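Local coordinates for Blr3880 protein (Bradyrhizobium japonicum, PDB 2OOD) that probably catalyses the zinc-dependent hydrolytic deamination of guanine to xanthine and ammonia, the single step from guanine to xanthine, at residues Asp77-Leu82 against Val293-Ser298; Phe323-Gly328 against Phe333-Val338; Gly305-Gly310 against Val319-Gly324; Lys121-Ala126 against Cys135-Ser140. One frame throughout, in Å; residues are numbered along the deposited sequence.

Contact 1. Residues Asp77-Leu82 against Val293-Ser298; sequences DGHIHL and VFCPCS. With ZN (zinc ion), chain B; GUN (guanine), chain C.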
loop_
_atom_site.group_PDB
_atom_site.type_symbol
_atom_site.label_atom_id
_atom_site.label_comp_id
_atom_site.label_asym_id
_atom_site.label_seq_id
_atom_site.Cartn_x
_atom_site.Cartn_y
_atom_site.Cartn_z
ATOM N N ASP A 77 -8.876 5.022 -15.054
ATOM C CA ASP A 77 -9.170 5.236 -13.642
ATOM C C ASP A 77 -10.632 5.680 -13.612
ATOM O O ASP A 77 -10.960 6.791 -14.010
ATOM C CB ASP A 77 -8.214 6.321 -13.110
ATOM C CG ASP A 77 -8.597 6.854 -11.748
ATOM O OD1 ASP A 77 -9.766 7.225 -11.566
ATOM O OD2 ASP A 77 -7.726 6.935 -10.862
ATOM N N GLY A 78 -11.515 4.804 -13.158
ATOM C CA GLY A 78 -12.923 5.151 -13.150
ATOM C C GLY A 78 -13.487 5.890 -11.956
ATOM O O GLY A 78 -14.699 5.917 -11.795
ATOM N N HIS A 79 -12.656 6.514 -11.130
ATOM C CA HIS A 79 -13.201 7.196 -9.969
ATOM C C HIS A 79 -12.228 8.087 -9.203
ATOM O O HIS A 79 -11.624 7.628 -8.237
ATOM C CB HIS A 79 -13.761 6.143 -9.018
ATOM C CG HIS A 79 -14.688 6.685 -7.978
ATOM N ND1 HIS A 79 -16.049 6.493 -8.033
ATOM C CD2 HIS A 79 -14.452 7.387 -6.846
ATOM C CE1 HIS A 79 -16.613 7.050 -6.975
ATOM N NE2 HIS A 79 -15.666 7.599 -6.240
ATOM N N ILE A 80 -12.070 9.343 -9.623
ATOM C CA ILE A 80 -11.195 10.292 -8.915
ATOM C C ILE A 80 -11.992 11.542 -8.606
ATOM O O ILE A 80 -13.007 11.808 -9.235
ATOM C CB ILE A 80 -9.951 10.765 -9.725
ATOM C CG1 ILE A 80 -9.946 10.144 -11.111
ATOM C CG2 ILE A 80 -8.671 10.469 -8.963
ATOM C CD1 ILE A 80 -10.983 10.733 -12.022
ATOM N N HIS A 81 -11.521 12.310 -7.633
ATOM C CA HIS A 81 -12.162 13.554 -7.229
ATOM C C HIS A 81 -11.166 14.676 -7.503
ATOM O O HIS A 81 -10.241 14.894 -6.723
ATOM C CB HIS A 81 -12.500 13.520 -5.734
ATOM C CG HIS A 81 -13.670 12.653 -5.383
ATOM N ND1 HIS A 81 -14.968 13.111 -5.409
ATOM C CD2 HIS A 81 -13.734 11.370 -4.956
ATOM C CE1 HIS A 81 -15.781 12.148 -5.008
ATOM N NE2 HIS A 81 -15.058 11.081 -4.727
ATOM N N LEU A 82 -11.358 15.380 -8.611
ATOM C CA LEU A 82 -10.479 16.483 -8.997
ATOM C C LEU A 82 -10.149 17.474 -7.876
ATOM O O LEU A 82 -8.978 17.755 -7.613
ATOM C CB LEU A 82 -11.086 17.246 -10.181
ATOM C CG LEU A 82 -10.696 18.722 -10.324
ATOM C CD1 LEU A 82 -9.213 18.853 -10.611
ATOM C CD2 LEU A 82 -11.514 19.353 -11.434
ATOM N N VAL A 293 -17.388 0.478 -9.334
ATOM C CA VAL A 293 -15.987 0.857 -9.378
ATOM C C VAL A 293 -15.305 0.479 -8.074
ATOM O O VAL A 293 -15.599 1.042 -7.023
ATOM C CB VAL A 293 -15.815 2.374 -9.616
ATOM C CG1 VAL A 293 -14.351 2.698 -9.801
ATOM C CG2 VAL A 293 -16.622 2.814 -10.831
ATOM N N PHE A 294 -14.391 -0.483 -8.168
ATOM C CA PHE A 294 -13.630 -1.008 -7.035
ATOM C C PHE A 294 -12.456 -0.095 -6.685
ATOM O O PHE A 294 -11.476 -0.030 -7.419
ATOM C CB PHE A 294 -13.157 -2.433 -7.399
ATOM C CG PHE A 294 -12.215 -3.071 -6.404
ATOM C CD1 PHE A 294 -12.276 -2.775 -5.050
ATOM C CD2 PHE A 294 -11.313 -4.041 -6.830
ATOM C CE1 PHE A 294 -11.459 -3.438 -4.136
ATOM C CE2 PHE A 294 -10.492 -4.712 -5.924
ATOM C CZ PHE A 294 -10.569 -4.408 -4.578
ATOM N N CYS A 295 -12.559 0.600 -5.557
ATOM C CA CYS A 295 -11.513 1.517 -5.112
ATOM C C CYS A 295 -10.874 1.038 -3.815
ATOM O O CYS A 295 -11.110 1.605 -2.756
ATOM C CB CYS A 295 -12.110 2.909 -4.898
ATOM S SG CYS A 295 -13.043 3.534 -6.304
ATOM N N PRO A 296 -10.026 0.007 -3.890
ATOM C CA PRO A 296 -9.344 -0.573 -2.734
ATOM C C PRO A 296 -8.526 0.347 -1.835
ATOM O O PRO A 296 -8.611 0.233 -0.617
ATOM C CB PRO A 296 -8.507 -1.686 -3.354
ATOM C CG PRO A 296 -8.214 -1.169 -4.702
ATOM C CD PRO A 296 -9.525 -0.592 -5.137
ATOM N N CYS A 297 -7.741 1.252 -2.409
ATOM C CA CYS A 297 -6.931 2.157 -1.592
ATOM C C CYS A 297 -7.793 2.996 -0.672
ATOM O O CYS A 297 -7.456 3.212 0.488
ATOM C CB CYS A 297 -6.104 3.091 -2.468
ATOM S SG CYS A 297 -4.786 2.293 -3.361
ATOM N N SER A 298 -8.906 3.477 -1.214
ATOM C CA SER A 298 -9.848 4.298 -0.474
ATOM C C SER A 298 -10.575 3.449 0.569
ATOM O O SER A 298 -10.671 3.828 1.736
ATOM C CB SER A 298 -10.848 4.917 -1.448
ATOM O OG SER A 298 -11.827 5.667 -0.765
HETATM ZN ZN ZN B . -15.501 9.004 -4.555
HETATM N N9 GUN C . -19.439 10.356 -1.798
HETATM C C8 GUN C . -19.933 10.751 -0.600
HETATM N N7 GUN C . -19.103 10.458 0.359
HETATM C C5 GUN C . -18.009 9.858 -0.157
HETATM C C6 GUN C . -16.796 9.327 0.391
HETATM O O6 GUN C . -16.558 9.371 1.604
HETATM N N1 GUN C . -15.873 8.768 -0.492
HETATM C C2 GUN C . -16.124 8.721 -1.854
HETATM N N2 GUN C . -15.185 8.171 -2.712
HETATM N N3 GUN C . -17.242 9.207 -2.367
HETATM C C4 GUN C . -18.203 9.772 -1.566
HETATM O O HOH W 1 -13.520 9.576 -3.050
#
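His-79 lays its CB over two side chains of 293-298: Val-293 CG1 lies 3.6 Å from that CB, and Cys-295 SG lies 3.8 Å from it. The sulfur also approaches the imidazole obliquely, with Cys-295 SG 4.4 Å from the centroid of the His-79 ring. Compact, apolar groups suit this place, because they back the root of the histidine while its far nitrogen works on the metal. With CG anti to the backbone N (chi1 -164°), the His-79 ring reaches on past Cys-295, and its NE2 binds the zinc ion at 2.2 Å. His-81 NE2 binds the same ion at 2.1 Å, and these two residues form the His-X-His pair of amidohydrolases; His-234, Asp-326, a water and N2 of guanine complete the shell. The backbone of Gly-78 meets Val-293 directly, its carbonyl O lying 3.8 Å from Val-293 CG2. Before the pair, Asp-77 forms an Asx turn in which OD1 accepts from His-79 N at 3.0 Å, met on the anti side and 30° out of the carboxylate plane. No hydrogen bond joins the two segments directly, since strand 320-323 runs between strands 70-81 and 291-294, bonding to Gly-78 through Phe-323. On its other side strand 70-81 pairs with strand 132-138, whose Phe-138 stacks on His-81, while Cys-295 stands at the N-cap of helix 296-301.

Contact 2. Residues Phe323-Gly328 against Phe333-Val338; sequences FGTDVG and FSMISV. With ZN (zinc ion), chain B; GUN (guanine), chain C.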
loop_
_atom_site.group_PDB
_atom_site.type_symbol
_atom_site.label_atom_id
_atom_site.label_comp_id
_atom_site.label_asym_id
_atom_site.label_seq_id
_atom_site.Cartn_x
_atom_site.Cartn_y
_atom_site.Cartn_z
ATOM N N PHE A 323 -11.540 -0.215 -12.120
ATOM C CA PHE A 323 -10.912 -0.002 -10.823
ATOM C C PHE A 323 -10.779 1.489 -10.605
ATOM O O PHE A 323 -10.835 2.263 -11.555
ATOM C CB PHE A 323 -9.542 -0.674 -10.763
ATOM C CG PHE A 323 -9.609 -2.162 -10.562
ATOM C CD1 PHE A 323 -10.816 -2.844 -10.681
ATOM C CD2 PHE A 323 -8.466 -2.888 -10.262
ATOM C CE1 PHE A 323 -10.878 -4.224 -10.502
ATOM C CE2 PHE A 323 -8.524 -4.269 -10.081
ATOM C CZ PHE A 323 -9.735 -4.931 -10.203
ATOM N N GLY A 324 -10.600 1.908 -9.361
ATOM C CA GLY A 324 -10.480 3.329 -9.107
ATOM C C GLY A 324 -9.513 3.708 -8.010
ATOM O O GLY A 324 -9.316 2.954 -7.067
ATOM N N THR A 325 -8.903 4.878 -8.137
ATOM C CA THR A 325 -7.961 5.368 -7.137
ATOM C C THR A 325 -8.769 6.012 -6.031
ATOM O O THR A 325 -8.581 5.737 -4.851
ATOM C CB THR A 325 -7.012 6.447 -7.716
ATOM O OG1 THR A 325 -7.785 7.455 -8.374
ATOM C CG2 THR A 325 -6.032 5.834 -8.700
ATOM N N ASP A 326 -9.689 6.869 -6.451
ATOM C CA ASP A 326 -10.551 7.612 -5.553
ATOM C C ASP A 326 -9.732 8.608 -4.744
ATOM O O ASP A 326 -9.914 8.728 -3.529
ATOM C CB ASP A 326 -11.290 6.671 -4.609
ATOM C CG ASP A 326 -12.421 7.367 -3.879
ATOM O OD1 ASP A 326 -13.180 8.082 -4.569
ATOM O OD2 ASP A 326 -12.565 7.205 -2.641
ATOM N N VAL A 327 -8.834 9.324 -5.420
ATOM C CA VAL A 327 -8.000 10.292 -4.732
ATOM C C VAL A 327 -8.816 11.209 -3.825
ATOM O O VAL A 327 -9.785 11.850 -4.217
ATOM C CB VAL A 327 -7.150 11.119 -5.704
ATOM C CG1 VAL A 327 -6.585 12.340 -4.999
ATOM C CG2 VAL A 327 -6.012 10.268 -6.207
ATOM N N GLY A 328 -8.364 11.247 -2.585
ATOM C CA GLY A 328 -9.008 11.994 -1.540
ATOM C C GLY A 328 -9.158 10.840 -0.580
ATOM O O GLY A 328 -8.373 10.687 0.355
ATOM N N PHE A 333 -2.258 8.133 -6.519
ATOM C CA PHE A 333 -2.747 8.592 -7.818
ATOM C C PHE A 333 -2.584 7.548 -8.916
ATOM O O PHE A 333 -3.258 7.607 -9.939
ATOM C CB PHE A 333 -2.011 9.859 -8.257
ATOM C CG PHE A 333 -2.811 11.121 -8.104
ATOM C CD1 PHE A 333 -2.784 11.844 -6.917
ATOM C CD2 PHE A 333 -3.592 11.590 -9.152
ATOM C CE1 PHE A 333 -3.526 13.016 -6.782
ATOM C CE2 PHE A 333 -4.337 12.760 -9.022
ATOM C CZ PHE A 333 -4.302 13.469 -7.839
ATOM N N SER A 334 -1.687 6.594 -8.709
ATOM C CA SER A 334 -1.433 5.578 -9.718
ATOM C C SER A 334 -2.285 4.317 -9.645
ATOM O O SER A 334 -2.573 3.812 -8.564
ATOM C CB SER A 334 0.037 5.178 -9.673
ATOM O OG SER A 334 0.335 4.294 -10.735
HETATM N N MSE A 335 -2.679 3.804 -10.808
HETATM C CA MSE A 335 -3.465 2.580 -10.872
HETATM C C MSE A 335 -2.589 1.393 -10.480
HETATM O O MSE A 335 -3.090 0.318 -10.154
HETATM C CB MSE A 335 -4.021 2.363 -12.276
HETATM C CG MSE A 335 -5.063 3.378 -12.679
HETATM SE SE MSE A 335 -6.468 3.550 -11.338
HETATM C CE MSE A 335 -7.285 1.786 -11.537
ATOM N N ILE A 336 -1.276 1.590 -10.516
ATOM C CA ILE A 336 -0.351 0.539 -10.136
ATOM C C ILE A 336 -0.446 0.363 -8.622
ATOM O O ILE A 336 -0.402 -0.756 -8.118
ATOM C CB ILE A 336 1.090 0.910 -10.530
ATOM C CG1 ILE A 336 1.193 1.001 -12.047
ATOM C CG2 ILE A 336 2.070 -0.121 -10.017
ATOM C CD1 ILE A 336 2.539 1.456 -12.511
ATOM N N SER A 337 -0.582 1.475 -7.904
ATOM C CA SER A 337 -0.701 1.446 -6.451
ATOM C C SER A 337 -2.061 0.891 -6.070
ATOM O O SER A 337 -2.209 0.250 -5.031
ATOM C CB SER A 337 -0.553 2.849 -5.871
ATOM O OG SER A 337 0.752 3.355 -6.082
ATOM N N VAL A 338 -3.054 1.151 -6.913
ATOM C CA VAL A 338 -4.408 0.663 -6.686
ATOM C C VAL A 338 -4.419 -0.859 -6.790
ATOM O O VAL A 338 -5.098 -1.528 -6.012
ATOM C CB VAL A 338 -5.402 1.240 -7.725
ATOM C CG1 VAL A 338 -6.719 0.490 -7.663
ATOM C CG2 VAL A 338 -5.629 2.714 -7.459
HETATM ZN ZN ZN B . -15.501 9.004 -4.555
HETATM N N9 GUN C . -19.439 10.356 -1.798
HETATM C C8 GUN C . -19.933 10.751 -0.600
HETATM N N7 GUN C . -19.103 10.458 0.359
HETATM C C5 GUN C . -18.009 9.858 -0.157
HETATM C C6 GUN C . -16.796 9.327 0.391
HETATM O O6 GUN C . -16.558 9.371 1.604
HETATM N N1 GUN C . -15.873 8.768 -0.492
HETATM C C2 GUN C . -16.124 8.721 -1.854
HETATM N N2 GUN C . -15.185 8.171 -2.712
HETATM N N3 GUN C . -17.242 9.207 -2.367
HETATM C C4 GUN C . -18.203 9.772 -1.566
HETATM O O HOH W 1 -13.520 9.576 -3.050
#
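Val-327 holds its CG2 methyl almost exactly above the middle of the Phe-333 ring, a CH-pi contact 3.6 Å from CG2 to the ring centroid and only 10° off the ring normal. Its other methyl, CG1, reaches the rim at Phe-333 CE1, so the forked valine covers both centre and border of one face. Replacing Phe-333 by an alanine would probably open a gap beneath both valine methyls and leave Val-327, next to the zinc ligand Asp-326, less firmly held. Phe-333 also packs on Ala-417 of the second subunit, which brings this layer to the dimer interface. Nearer the strand, Thr-325 divides its branches: Thr-325 CG2, anti to the carbonyl carbon, lies 3.4 Å from Val-338 CG2 and 3.5 Å from Met-335 SE, whereas OG1 hydrogen-bonds to Asp-77 OD2. A threonine thus serves an apolar and a polar neighbour at once. Met-335, modelled as selenomethionine, is bent at chi2 and chi3, which brings CE against Phe-323 CB. The helix beneath begins at the N-cap Ser-334, whose OG accepts from Ile-336 N at 3.2 Å and is also bonded to Ala-130 O. Asp-326 turns away from this packing, and its OD1 binds the zinc ion at 2.5 Å. A metal-binding aspartate just after the last barrel strand, 320-323, is a hallmark of the amidohydrolase active site.

Contact 3. Residues Gly305-Gly310 against Val319-Gly324; sequences GLFRLG and VKMSFG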
loop_
_atom_site.group_PDB
_atom_site.type_symbol
_atom_site.label_atom_id
_atom_site.label_comp_id
_atom_site.label_asym_id
_atom_site.label_seq_id
_atom_site.Cartn_x
_atom_site.Cartn_y
_atom_site.Cartn_z
ATOM N N GLY A 305 -13.933 -1.051 4.233
ATOM C CA GLY A 305 -13.972 -2.498 4.279
ATOM C C GLY A 305 -13.391 -3.202 3.071
ATOM O O GLY A 305 -12.633 -2.620 2.305
ATOM N N LEU A 306 -13.767 -4.465 2.897
ATOM C CA LEU A 306 -13.270 -5.278 1.795
ATOM C C LEU A 306 -14.315 -5.534 0.715
ATOM O O LEU A 306 -15.270 -6.278 0.921
ATOM C CB LEU A 306 -12.757 -6.617 2.332
ATOM C CG LEU A 306 -11.712 -6.588 3.453
ATOM C CD1 LEU A 306 -11.460 -7.999 3.941
ATOM C CD2 LEU A 306 -10.423 -5.963 2.957
ATOM N N PHE A 307 -14.121 -4.907 -0.440
ATOM C CA PHE A 307 -15.018 -5.075 -1.573
ATOM C C PHE A 307 -15.015 -6.545 -1.969
ATOM O O PHE A 307 -13.962 -7.151 -2.105
ATOM C CB PHE A 307 -14.531 -4.221 -2.744
ATOM C CG PHE A 307 -15.317 -4.409 -4.005
ATOM C CD1 PHE A 307 -16.597 -3.892 -4.129
ATOM C CD2 PHE A 307 -14.780 -5.118 -5.072
ATOM C CE1 PHE A 307 -17.330 -4.081 -5.299
ATOM C CE2 PHE A 307 -15.509 -5.311 -6.246
ATOM C CZ PHE A 307 -16.784 -4.791 -6.355
ATOM N N ARG A 308 -16.197 -7.113 -2.166
ATOM C CA ARG A 308 -16.309 -8.520 -2.531
ATOM C C ARG A 308 -16.038 -8.746 -4.018
ATOM O O ARG A 308 -16.944 -8.965 -4.818
ATOM C CB ARG A 308 -17.694 -9.041 -2.135
ATOM C CG ARG A 308 -17.956 -8.975 -0.631
ATOM C CD ARG A 308 -19.439 -8.936 -0.320
ATOM N NE ARG A 308 -20.123 -10.130 -0.788
ATOM C CZ ARG A 308 -21.400 -10.169 -1.157
ATOM N NH1 ARG A 308 -22.144 -9.078 -1.123
ATOM N NH2 ARG A 308 -21.930 -11.312 -1.556
ATOM N N LEU A 309 -14.761 -8.696 -4.369
ATOM C CA LEU A 309 -14.320 -8.875 -5.740
ATOM C C LEU A 309 -14.810 -10.181 -6.358
ATOM O O LEU A 309 -15.236 -10.205 -7.515
ATOM C CB LEU A 309 -12.791 -8.808 -5.788
ATOM C CG LEU A 309 -12.100 -8.969 -7.141
ATOM C CD1 LEU A 309 -12.643 -7.944 -8.127
ATOM C CD2 LEU A 309 -10.602 -8.815 -6.954
ATOM N N GLY A 310 -14.748 -11.264 -5.589
ATOM C CA GLY A 310 -15.187 -12.553 -6.092
ATOM C C GLY A 310 -16.664 -12.643 -6.450
ATOM O O GLY A 310 -17.053 -13.473 -7.274
ATOM N N VAL A 319 -20.774 -8.615 -13.156
ATOM C CA VAL A 319 -21.019 -7.186 -13.037
ATOM C C VAL A 319 -19.878 -6.446 -13.727
ATOM O O VAL A 319 -18.717 -6.815 -13.563
ATOM C CB VAL A 319 -21.067 -6.750 -11.548
ATOM C CG1 VAL A 319 -21.222 -5.248 -11.437
ATOM C CG2 VAL A 319 -22.207 -7.444 -10.844
ATOM N N LYS A 320 -20.211 -5.419 -14.510
ATOM C CA LYS A 320 -19.208 -4.624 -15.206
ATOM C C LYS A 320 -18.451 -3.764 -14.207
ATOM O O LYS A 320 -19.051 -3.181 -13.305
ATOM C CB LYS A 320 -19.874 -3.741 -16.258
ATOM C CG LYS A 320 -20.318 -4.513 -17.481
ATOM C CD LYS A 320 -21.019 -3.614 -18.481
ATOM C CE LYS A 320 -21.362 -4.369 -19.746
ATOM N NZ LYS A 320 -20.128 -4.959 -20.325
HETATM N N MSE A 321 -17.134 -3.682 -14.374
HETATM C CA MSE A 321 -16.290 -2.914 -13.461
HETATM C C MSE A 321 -15.195 -2.076 -14.094
HETATM O O MSE A 321 -14.873 -2.204 -15.271
HETATM C CB MSE A 321 -15.577 -3.845 -12.489
HETATM C CG MSE A 321 -16.361 -4.330 -11.305
HETATM SE SE MSE A 321 -15.095 -5.226 -10.112
HETATM C CE MSE A 321 -14.853 -6.894 -11.110
ATOM N N SER A 322 -14.601 -1.246 -13.248
ATOM C CA SER A 322 -13.479 -0.396 -13.600
ATOM C C SER A 322 -12.862 -0.182 -12.229
ATOM O O SER A 322 -13.591 -0.035 -11.259
ATOM C CB SER A 322 -13.945 0.938 -14.204
ATOM O OG SER A 322 -14.592 1.759 -13.252
ATOM N N PHE A 323 -11.540 -0.215 -12.120
ATOM C CA PHE A 323 -10.912 -0.002 -10.823
ATOM C C PHE A 323 -10.779 1.489 -10.605
ATOM O O PHE A 323 -10.835 2.263 -11.555
ATOM C CB PHE A 323 -9.542 -0.674 -10.763
ATOM C CG PHE A 323 -9.609 -2.162 -10.562
ATOM C CD1 PHE A 323 -10.816 -2.844 -10.681
ATOM C CD2 PHE A 323 -8.466 -2.888 -10.262
ATOM C CE1 PHE A 323 -10.878 -4.224 -10.502
ATOM C CE2 PHE A 323 -8.524 -4.269 -10.081
ATOM C CZ PHE A 323 -9.735 -4.931 -10.203
ATOM N N GLY A 324 -10.600 1.908 -9.361
ATOM C CA GLY A 324 -10.480 3.329 -9.107
ATOM C C GLY A 324 -9.513 3.708 -8.010
ATOM O O GLY A 324 -9.316 2.954 -7.067
#
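A Met-aromatic contact joins Met-321, on the last strand of the barrel, to Phe-307 in the loop leading to helix 309-312. Met-321 is modelled as selenomethionine, and its SE lies 3.9 Å from Phe-307 CE2. The selenium stands obliquely to the ring, 5.1 Å from SE to the Phe-307 centroid and 71° off the ring normal. A bend at the last torsion (chi3 -75°) turns the methyl toward Leu-309, where Met-321 CE meets CD1 at 3.9 Å, the two chains crossing at about a right angle. A long, flexible, polarisable side chain suits a place where it must touch both an aromatic ring and a branched leucine. Between those two partners Arg-308 centres an inverse gamma turn, closed by Leu-309 N bonding to Phe-307 O at 2.9 Å. Phe-307 also stacks on Phe-294 and touches Phe-282 of helix 279-288, while Met-321 rests on Val-292, so the loop is packed against strands 291-294 and 320-323.

Contact 4. Residues Lys121-Ala126 against Cys135-Ser140; sequences KRFLDA and CQAFTS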
loop_
_atom_site.group_PDB
_atom_site.type_symbol
_atom_site.label_atom_id
_atom_site.label_comp_id
_atom_site.label_asym_id
_atom_site.label_seq_id
_atom_site.Cartn_x
_atom_site.Cartn_y
_atom_site.Cartn_z
ATOM N N LYS A 121 -4.574 21.561 -13.369
ATOM C CA LYS A 121 -3.254 21.389 -13.952
ATOM C C LYS A 121 -2.484 20.316 -13.181
ATOM O O LYS A 121 -1.935 19.385 -13.769
ATOM C CB LYS A 121 -2.493 22.712 -13.897
ATOM C CG LYS A 121 -1.106 22.663 -14.515
ATOM C CD LYS A 121 -0.164 23.634 -13.809
ATOM C CE LYS A 121 1.216 23.651 -14.458
ATOM N NZ LYS A 121 1.805 22.284 -14.615
ATOM N N ARG A 122 -2.452 20.451 -11.861
ATOM C CA ARG A 122 -1.747 19.493 -11.015
ATOM C C ARG A 122 -2.419 18.126 -11.017
ATOM O O ARG A 122 -1.752 17.093 -10.923
ATOM C CB ARG A 122 -1.662 20.031 -9.591
ATOM C CG ARG A 122 -0.756 21.228 -9.469
ATOM C CD ARG A 122 -1.015 21.955 -8.187
ATOM N NE ARG A 122 -0.073 23.048 -7.982
ATOM C CZ ARG A 122 1.233 22.889 -7.773
ATOM N NH1 ARG A 122 1.765 21.673 -7.744
ATOM N NH2 ARG A 122 2.004 23.953 -7.580
ATOM N N PHE A 123 -3.742 18.130 -11.127
ATOM C CA PHE A 123 -4.519 16.904 -11.162
ATOM C C PHE A 123 -4.113 16.074 -12.380
ATOM O O PHE A 123 -3.781 14.898 -12.252
ATOM C CB PHE A 123 -6.004 17.262 -11.228
ATOM C CG PHE A 123 -6.920 16.087 -11.389
ATOM C CD1 PHE A 123 -7.152 15.216 -10.335
ATOM C CD2 PHE A 123 -7.588 15.874 -12.591
ATOM C CE1 PHE A 123 -8.040 14.149 -10.473
ATOM C CE2 PHE A 123 -8.476 14.810 -12.741
ATOM C CZ PHE A 123 -8.702 13.949 -11.677
ATOM N N LEU A 124 -4.139 16.689 -13.559
ATOM C CA LEU A 124 -3.783 15.994 -14.790
ATOM C C LEU A 124 -2.298 15.636 -14.871
ATOM O O LEU A 124 -1.938 14.620 -15.466
ATOM C CB LEU A 124 -4.205 16.823 -16.008
ATOM C CG LEU A 124 -5.724 16.915 -16.205
ATOM C CD1 LEU A 124 -6.059 17.905 -17.291
ATOM C CD2 LEU A 124 -6.273 15.550 -16.557
ATOM N N ASP A 125 -1.431 16.456 -14.283
ATOM C CA ASP A 125 -0.001 16.142 -14.301
ATOM C C ASP A 125 0.236 14.887 -13.457
ATOM O O ASP A 125 0.937 13.974 -13.876
ATOM C CB ASP A 125 0.840 17.291 -13.726
ATOM C CG ASP A 125 0.894 18.504 -14.637
ATOM O OD1 ASP A 125 0.431 18.427 -15.794
ATOM O OD2 ASP A 125 1.415 19.544 -14.187
ATOM N N ALA A 126 -0.356 14.848 -12.266
ATOM C CA ALA A 126 -0.208 13.701 -11.379
ATOM C C ALA A 126 -0.707 12.425 -12.050
ATOM O O ALA A 126 -0.097 11.367 -11.911
ATOM C CB ALA A 126 -0.963 13.939 -10.092
ATOM N N CYS A 135 -9.830 9.102 -17.262
ATOM C CA CYS A 135 -10.435 9.027 -15.936
ATOM C C CYS A 135 -11.861 9.574 -15.881
ATOM O O CYS A 135 -12.242 10.433 -16.673
ATOM C CB CYS A 135 -9.577 9.794 -14.923
ATOM S SG CYS A 135 -9.656 11.604 -15.101
ATOM N N GLN A 136 -12.650 9.053 -14.946
ATOM C CA GLN A 136 -14.014 9.513 -14.738
ATOM C C GLN A 136 -13.900 10.317 -13.452
ATOM O O GLN A 136 -13.766 9.751 -12.371
ATOM C CB GLN A 136 -14.962 8.333 -14.556
ATOM C CG GLN A 136 -16.388 8.743 -14.255
ATOM C CD GLN A 136 -17.349 7.595 -14.390
ATOM O OE1 GLN A 136 -17.105 6.514 -13.869
ATOM N NE2 GLN A 136 -18.454 7.819 -15.090
ATOM N N ALA A 137 -13.955 11.639 -13.574
ATOM C CA ALA A 137 -13.774 12.509 -12.424
ATOM C C ALA A 137 -14.961 13.214 -11.796
ATOM O O ALA A 137 -15.873 13.688 -12.474
ATOM C CB ALA A 137 -12.719 13.544 -12.756
ATOM N N PHE A 138 -14.920 13.284 -10.472
ATOM C CA PHE A 138 -15.921 13.994 -9.703
ATOM C C PHE A 138 -15.332 15.393 -9.560
ATOM O O PHE A 138 -14.114 15.557 -9.502
ATOM C CB PHE A 138 -16.085 13.362 -8.325
ATOM C CG PHE A 138 -16.932 12.127 -8.326
ATOM C CD1 PHE A 138 -18.315 12.220 -8.219
ATOM C CD2 PHE A 138 -16.356 10.871 -8.477
ATOM C CE1 PHE A 138 -19.114 11.074 -8.261
ATOM C CE2 PHE A 138 -17.145 9.720 -8.522
ATOM C CZ PHE A 138 -18.523 9.824 -8.416
ATOM N N THR A 139 -16.186 16.400 -9.512
ATOM C CA THR A 139 -15.725 17.770 -9.375
ATOM C C THR A 139 -16.451 18.354 -8.169
ATOM O O THR A 139 -16.930 17.606 -7.316
ATOM C CB THR A 139 -16.052 18.560 -10.655
ATOM O OG1 THR A 139 -17.461 18.516 -10.904
ATOM C CG2 THR A 139 -15.338 17.942 -11.852
ATOM N N SER A 140 -16.520 19.673 -8.066
ATOM C CA SER A 140 -17.240 20.262 -6.949
ATOM C C SER A 140 -18.632 20.637 -7.453
ATOM O O SER A 140 -19.003 20.309 -8.583
ATOM C CB SER A 140 -16.516 21.496 -6.409
ATOM O OG SER A 140 -16.420 22.504 -7.397
#
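Phe-123 turns from its helix toward the strand 135-138, with CG anti to the backbone N (chi1 175°), a torsion that sends the ring outward from the helix axis. Its first atoms, CB and CG, lie against Leu-82 rather than against the strand. Further out, CE2 comes to 4.2 Å from Cys-135 SG, and the tip, CZ, meets Ala-137 CB, also at 4.2 Å. The sulfur sits obliquely to the ring, 5.3 Å from Cys-135 SG to the Phe-123 centroid and 71° off the ring normal. The CZ and CE1 end of the ring also packs on Ile-80 of the adjoining strand, so one phenylalanine spans two strands. Helix 113-129 belongs to a beta-alpha-beta crossover of the TIM barrel, linking strand 70-81 to its parallel neighbour 132-138 and covering the outside of both. Small residues on the strand suit this cover: Ala-137 admits the tip of a large ring, and Cys-135, its SG placed between the backbone N and the carbonyl carbon (chi1 72°), offers a slim sulfur beside it. Phe-138, next along the strand, turns its ring the other way, to the zinc-binding histidines. On the helix surface, Lys-121 NZ forms a salt bridge with Asp-125 OD2 at 2.8 Å, weak as a hydrogen bond, while Asp-125 OD1 pairs with Arg-156 and Arg-122 makes a cation-pi contact with Trp-420 of the second subunit.

Overall arrangement
From the N terminus, the chain enters contact 1 on strand 70-81, which waits more than two hundred residues for its partner at 293-298. Contact 4 is nested inside that long loop, closing the short turn from helix 113-129 into strand 132-138 beside strand 70-81. After contact 1 has closed, contact 3 folds 305-310 back on strand 320-323, and contact 2 starts at that strand's end, sharing Phe-323 and Gly-324, and runs into helix 335-352. Contacts 1 and 2 meet at the zinc ion and guanine. Contacts 3 and 4 lie on opposite sides of the chain's centre. Together they involve strands 70-81 and 132-138 early in the barrel and 291-294 and 320-323 late, with adjoining helices and loops.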